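Local coordinates for predicted protein (Acinetobacter sp. RUH2624, PDB 4MEA) that hydrolyses epoxides and is probably a secreted virulence factor of the Cif type, with the alpha/beta hydrolase fold, at residues Phe41-Glu45 against Gly46-His50; Val279-Lys282 against Glu283-Arg287. All coordinates share one frame; numbering follows the deposited sequence.

Contact 1 of 2, residues Phe41-Glu45 against Gly46-His50; sequences FIESE and GVKLH
F41-E45 and G46-H50 form the tight end of a beta hairpin at the edge of the main sheet, joined by a type I' turn from S44 to V47. E45 and G46 occupy its corners with positive phi, and at G46 a beta-carbon would be jammed against the preceding carbonyl, which calls for glycine. Paired backbone bonds close S44 with V47 and, further along, I42 with L49, where I42 N reaches L49 O at 2.8 Å in the carbonyl plane.

One face carries F41, E43, K48 and H50. The F41 and H50 rings meet obliquely, their planes at 46°; H50 CD2 lies above one face of the phenyl, 3.7 Å from F41 CZ. E43, bent at chi2 (84°), folds its carboxylate back across the hairpin, bringing OE2 to 3.4 Å from K48 CE. K48 NZ stays 4.6 Å from E43 OE2, so the opposite charges probably attract without contact.

The other face, with I42, S44, V47 and L49, is more apolar: I42 CG2 meets L49 CB at 4.2 Å. I42 and L49 pack on A118 of helix 108-123, where S44 OG bonds to I114 O, while H50 ND1 bonds to D91 just beyond strand 87-90.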
loop_
_atom_site.group_PDB
_atom_site.type_symbol
_atom_site.label_atom_id
_atom_site.label_comp_id
_atom_site.label_asym_id
_atom_site.label_seq_id
_atom_site.Cartn_x
_atom_site.Cartn_y
_atom_site.Cartn_z
ATOM N N PHE A 41 -30.962 -12.589 -12.219
ATOM C CA PHE A 41 -30.009 -13.336 -11.417
ATOM C C PHE A 41 -29.879 -14.757 -11.952
ATOM O O PHE A 41 -30.818 -15.301 -12.533
ATOM C CB PHE A 41 -30.445 -13.369 -9.952
ATOM C CG PHE A 41 -30.468 -12.018 -9.291
ATOM C CD1 PHE A 41 -29.420 -11.611 -8.482
ATOM C CD2 PHE A 41 -31.541 -11.158 -9.476
ATOM C CE1 PHE A 41 -29.439 -10.366 -7.860
ATOM C CE2 PHE A 41 -31.563 -9.914 -8.865
ATOM C CZ PHE A 41 -30.510 -9.521 -8.051
ATOM N N ILE A 42 -28.710 -15.356 -11.756
ATOM C CA ILE A 42 -28.491 -16.726 -12.197
ATOM C C ILE A 42 -27.499 -17.459 -11.307
ATOM O O ILE A 42 -26.459 -16.914 -10.925
ATOM C CB ILE A 42 -28.015 -16.793 -13.662
ATOM C CG1 ILE A 42 -28.047 -18.244 -14.155
ATOM C CG2 ILE A 42 -26.620 -16.189 -13.800
ATOM C CD1 ILE A 42 -27.807 -18.400 -15.632
ATOM N N GLU A 43 -27.822 -18.709 -10.992
ATOM C CA GLU A 43 -26.977 -19.511 -10.120
ATOM C C GLU A 43 -25.926 -20.240 -10.951
ATOM O O GLU A 43 -26.238 -20.835 -11.990
ATOM C CB GLU A 43 -27.822 -20.507 -9.320
ATOM C CG GLU A 43 -27.136 -21.035 -8.068
ATOM C CD GLU A 43 -27.285 -20.099 -6.881
ATOM O OE1 GLU A 43 -26.433 -20.152 -5.972
ATOM O OE2 GLU A 43 -28.264 -19.323 -6.847
ATOM N N SER A 44 -24.677 -20.166 -10.501
ATOM C CA SER A 44 -23.570 -20.861 -11.144
ATOM C C SER A 44 -22.612 -21.356 -10.074
ATOM O O SER A 44 -22.028 -20.560 -9.333
ATOM C CB SER A 44 -22.819 -19.944 -12.109
ATOM O OG SER A 44 -21.764 -20.648 -12.755
ATOM N N GLU A 45 -22.459 -22.673 -10.001
ATOM C CA GLU A 45 -21.572 -23.308 -9.033
ATOM C C GLU A 45 -21.931 -22.878 -7.614
ATOM O O GLU A 45 -21.061 -22.743 -6.759
ATOM C CB GLU A 45 -20.093 -23.002 -9.335
ATOM C CG GLU A 45 -19.665 -23.186 -10.800
ATOM C CD GLU A 45 -19.779 -24.627 -11.302
ATOM O OE1 GLU A 45 -19.877 -25.560 -10.473
ATOM O OE2 GLU A 45 -19.770 -24.825 -12.536
ATOM N N GLY A 46 -23.221 -22.671 -7.366
ATOM C CA GLY A 46 -23.680 -22.328 -6.034
ATOM C C GLY A 46 -23.541 -20.850 -5.699
ATOM O O GLY A 46 -23.789 -20.449 -4.562
ATOM N N VAL A 47 -23.142 -20.044 -6.681
ATOM C CA VAL A 47 -23.017 -18.598 -6.486
ATOM C C VAL A 47 -24.090 -17.904 -7.308
ATOM O O VAL A 47 -24.177 -18.109 -8.526
ATOM C CB VAL A 47 -21.619 -18.062 -6.905
ATOM C CG1 VAL A 47 -21.554 -16.537 -6.762
ATOM C CG2 VAL A 47 -20.511 -18.722 -6.081
ATOM N N LYS A 48 -24.922 -17.102 -6.643
ATOM C CA LYS A 48 -25.947 -16.341 -7.346
ATOM C C LYS A 48 -25.363 -15.062 -7.950
ATOM O O LYS A 48 -24.984 -14.126 -7.228
ATOM C CB LYS A 48 -27.131 -16.013 -6.432
ATOM C CG LYS A 48 -28.342 -15.482 -7.209
ATOM C CD LYS A 48 -29.550 -15.276 -6.315
ATOM C CE LYS A 48 -30.134 -16.607 -5.859
ATOM N NZ LYS A 48 -31.407 -16.401 -5.110
ATOM N N LEU A 49 -25.282 -15.031 -9.275
ATOM C CA LEU A 49 -24.758 -13.859 -9.973
ATOM C C LEU A 49 -25.880 -12.927 -10.418
ATOM O O LEU A 49 -26.938 -13.373 -10.882
ATOM C CB LEU A 49 -23.936 -14.280 -11.196
ATOM C CG LEU A 49 -22.734 -15.207 -11.005
ATOM C CD1 LEU A 49 -22.227 -15.646 -12.363
ATOM C CD2 LEU A 49 -21.620 -14.537 -10.210
ATOM N N HIS A 50 -25.650 -11.629 -10.258
ATOM C CA HIS A 50 -26.536 -10.626 -10.837
ATOM C C HIS A 50 -25.987 -10.203 -12.196
ATOM O O HIS A 50 -24.774 -10.067 -12.379
ATOM C CB HIS A 50 -26.668 -9.413 -9.909
ATOM C CG HIS A 50 -27.383 -8.248 -10.527
ATOM N ND1 HIS A 50 -26.753 -7.055 -10.814
ATOM C CD2 HIS A 50 -28.675 -8.092 -10.907
ATOM C CE1 HIS A 50 -27.625 -6.215 -11.343
ATOM N NE2 HIS A 50 -28.799 -6.821 -11.414
#

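Contact 2 of 2, residues Val279-Lys282 against Glu283-Arg287; sequences VLVK and EMRAR
L280 and M284, one helical turn apart, lie side by side and point the same way on the buried flank of helix 279-288. The leucine's CD1 branch rests 3.8 Å from M284 CG. The methionine sets CG anti to its carbonyl carbon (chi1 -72°) and runs extended as far as the sulfur, which brings M284 SD to 3.9 Å from L280 CD1; the bend beyond it turns only CE. Beneath them are A269 of strand 267-272 and F156 of strand 151-157, a setting that suits long apolar side chains.

The helix is the crossover of a beta-alpha-beta unit between strands 267-272 and 295-300, a right-handed connection in the alpha/beta hydrolase fold. The i to i+4 bonds run regularly from E283 N to A286 N, the M284 N to L280 O bond being nearly straight at 176°, whereas R285 N to V281 O is weak at 3.3 Å. V281 O also accepts a bond from Y295 OH.

R285 curls back over this carbonyl through its bend at chi3 (51°). V281 O lies over one face of the guanidinium, and V281 CG1 touches R285 NH1 and NH2, each at 3.7 Å. E283 crosses L280 obliquely: OE1 passes 3.7 Å from L280 CD1 and accepts a hydrogen bond from I161 N. E283 OE2 lies close to D163 OD1, a like charge, but R287 NH1 forms a salt bridge with D163 OD2 that probably eases the repulsion.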
loop_
_atom_site.group_PDB
_atom_site.type_symbol
_atom_site.label_atom_id
_atom_site.label_comp_id
_atom_site.label_asym_id
_atom_site.label_seq_id
_atom_site.Cartn_x
_atom_site.Cartn_y
_atom_site.Cartn_z
ATOM N N VAL A 279 1.148 -0.370 -19.062
ATOM C CA VAL A 279 1.500 -1.651 -18.451
ATOM C C VAL A 279 0.840 -2.844 -19.163
ATOM O O VAL A 279 1.512 -3.791 -19.552
ATOM C CB VAL A 279 1.152 -1.691 -16.946
ATOM C CG1 VAL A 279 1.415 -3.095 -16.365
ATOM C CG2 VAL A 279 1.937 -0.622 -16.187
ATOM N N LEU A 280 -0.476 -2.790 -19.335
ATOM C CA LEU A 280 -1.198 -3.870 -20.000
ATOM C C LEU A 280 -0.800 -3.984 -21.470
ATOM O O LEU A 280 -0.707 -5.083 -22.012
ATOM C CB LEU A 280 -2.711 -3.641 -19.894
ATOM C CG LEU A 280 -3.613 -4.677 -20.575
ATOM C CD1 LEU A 280 -3.488 -6.027 -19.887
ATOM C CD2 LEU A 280 -5.084 -4.223 -20.602
ATOM N N VAL A 281 -0.576 -2.846 -22.119
ATOM C CA VAL A 281 -0.212 -2.838 -23.536
ATOM C C VAL A 281 1.069 -3.641 -23.764
ATOM O O VAL A 281 1.125 -4.512 -24.641
ATOM C CB VAL A 281 -0.051 -1.398 -24.063
ATOM C CG1 VAL A 281 0.535 -1.396 -25.461
ATOM C CG2 VAL A 281 -1.393 -0.676 -24.029
ATOM N N LYS A 282 2.080 -3.360 -22.948
ATOM C CA LYS A 282 3.355 -4.057 -23.022
ATOM C C LYS A 282 3.233 -5.507 -22.584
ATOM O O LYS A 282 3.855 -6.394 -23.168
ATOM C CB LYS A 282 4.401 -3.346 -22.156
ATOM C CG LYS A 282 4.741 -1.948 -22.626
ATOM C CD LYS A 282 5.819 -1.333 -21.735
ATOM C CE LYS A 282 6.119 0.097 -22.151
ATOM N NZ LYS A 282 7.213 0.689 -21.327
ATOM N N GLU A 283 2.434 -5.744 -21.548
ATOM C CA GLU A 283 2.297 -7.081 -20.989
ATOM C C GLU A 283 1.706 -8.050 -22.001
ATOM O O GLU A 283 2.274 -9.113 -22.244
ATOM C CB GLU A 283 1.425 -7.073 -19.725
ATOM C CG GLU A 283 1.242 -8.478 -19.114
ATOM C CD GLU A 283 0.169 -8.526 -18.031
ATOM O OE1 GLU A 283 -0.705 -7.639 -18.013
ATOM O OE2 GLU A 283 0.194 -9.461 -17.203
ATOM N N MET A 284 0.559 -7.689 -22.579
ATOM C CA MET A 284 -0.096 -8.567 -23.553
ATOM C C MET A 284 0.780 -8.817 -24.787
ATOM O O MET A 284 0.923 -9.947 -25.221
ATOM C CB MET A 284 -1.474 -8.028 -23.961
ATOM C CG MET A 284 -2.534 -8.149 -22.871
ATOM S SD MET A 284 -4.137 -7.559 -23.440
ATOM C CE MET A 284 -4.563 -8.825 -24.644
ATOM N N ARG A 285 1.371 -7.762 -25.340
ATOM C CA ARG A 285 2.260 -7.925 -26.482
ATOM C C ARG A 285 3.396 -8.902 -26.169
ATOM O O ARG A 285 3.662 -9.813 -26.949
ATOM C CB ARG A 285 2.820 -6.573 -26.948
ATOM C CG ARG A 285 3.722 -6.670 -28.174
ATOM C CD ARG A 285 3.838 -5.334 -28.878
ATOM N NE ARG A 285 4.194 -4.262 -27.955
ATOM C CZ ARG A 285 3.414 -3.220 -27.675
ATOM N NH1 ARG A 285 2.223 -3.099 -28.254
ATOM N NH2 ARG A 285 3.831 -2.294 -26.820
ATOM N N ALA A 286 4.047 -8.725 -25.019
ATOM C CA ALA A 286 5.229 -9.521 -24.666
ATOM C C ALA A 286 4.920 -10.970 -24.306
ATOM O O ALA A 286 5.739 -11.853 -24.539
ATOM C CB ALA A 286 6.006 -8.863 -23.524
ATOM N N ARG A 287 3.748 -11.220 -23.730
ATOM C CA ARG A 287 3.520 -12.503 -23.070
ATOM C C ARG A 287 2.224 -13.250 -23.380
ATOM O O ARG A 287 2.165 -14.464 -23.181
ATOM C CB ARG A 287 3.643 -12.329 -21.558
ATOM C CG ARG A 287 4.930 -11.641 -21.156
ATOM C CD ARG A 287 5.311 -12.011 -19.756
ATOM N NE ARG A 287 5.526 -13.449 -19.619
ATOM C CZ ARG A 287 5.179 -14.139 -18.541
ATOM N NH1 ARG A 287 4.580 -13.516 -17.533
ATOM N NH2 ARG A 287 5.408 -15.444 -18.475
#

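Overall arrangement
Following the chain from its N terminus, contact 1 comes first: strand 37-44 is the outermost strand at one end of the eight-stranded sheet, and the 44-47 turn closes a minimal loop back into strand 47-54. The chain then builds the central strands and the helices that follow strand 151-157 before returning to the sheet at strand 267-272. Contact 2 follows, within a single helix that closes no loop itself but carries the chain towards strand 295-300, the other outermost strand. The contacts are in series, neither nested nor crossed. The centres of contact 1 and contact 2 lie about 32 Å apart, on opposite sides of the chain's centre.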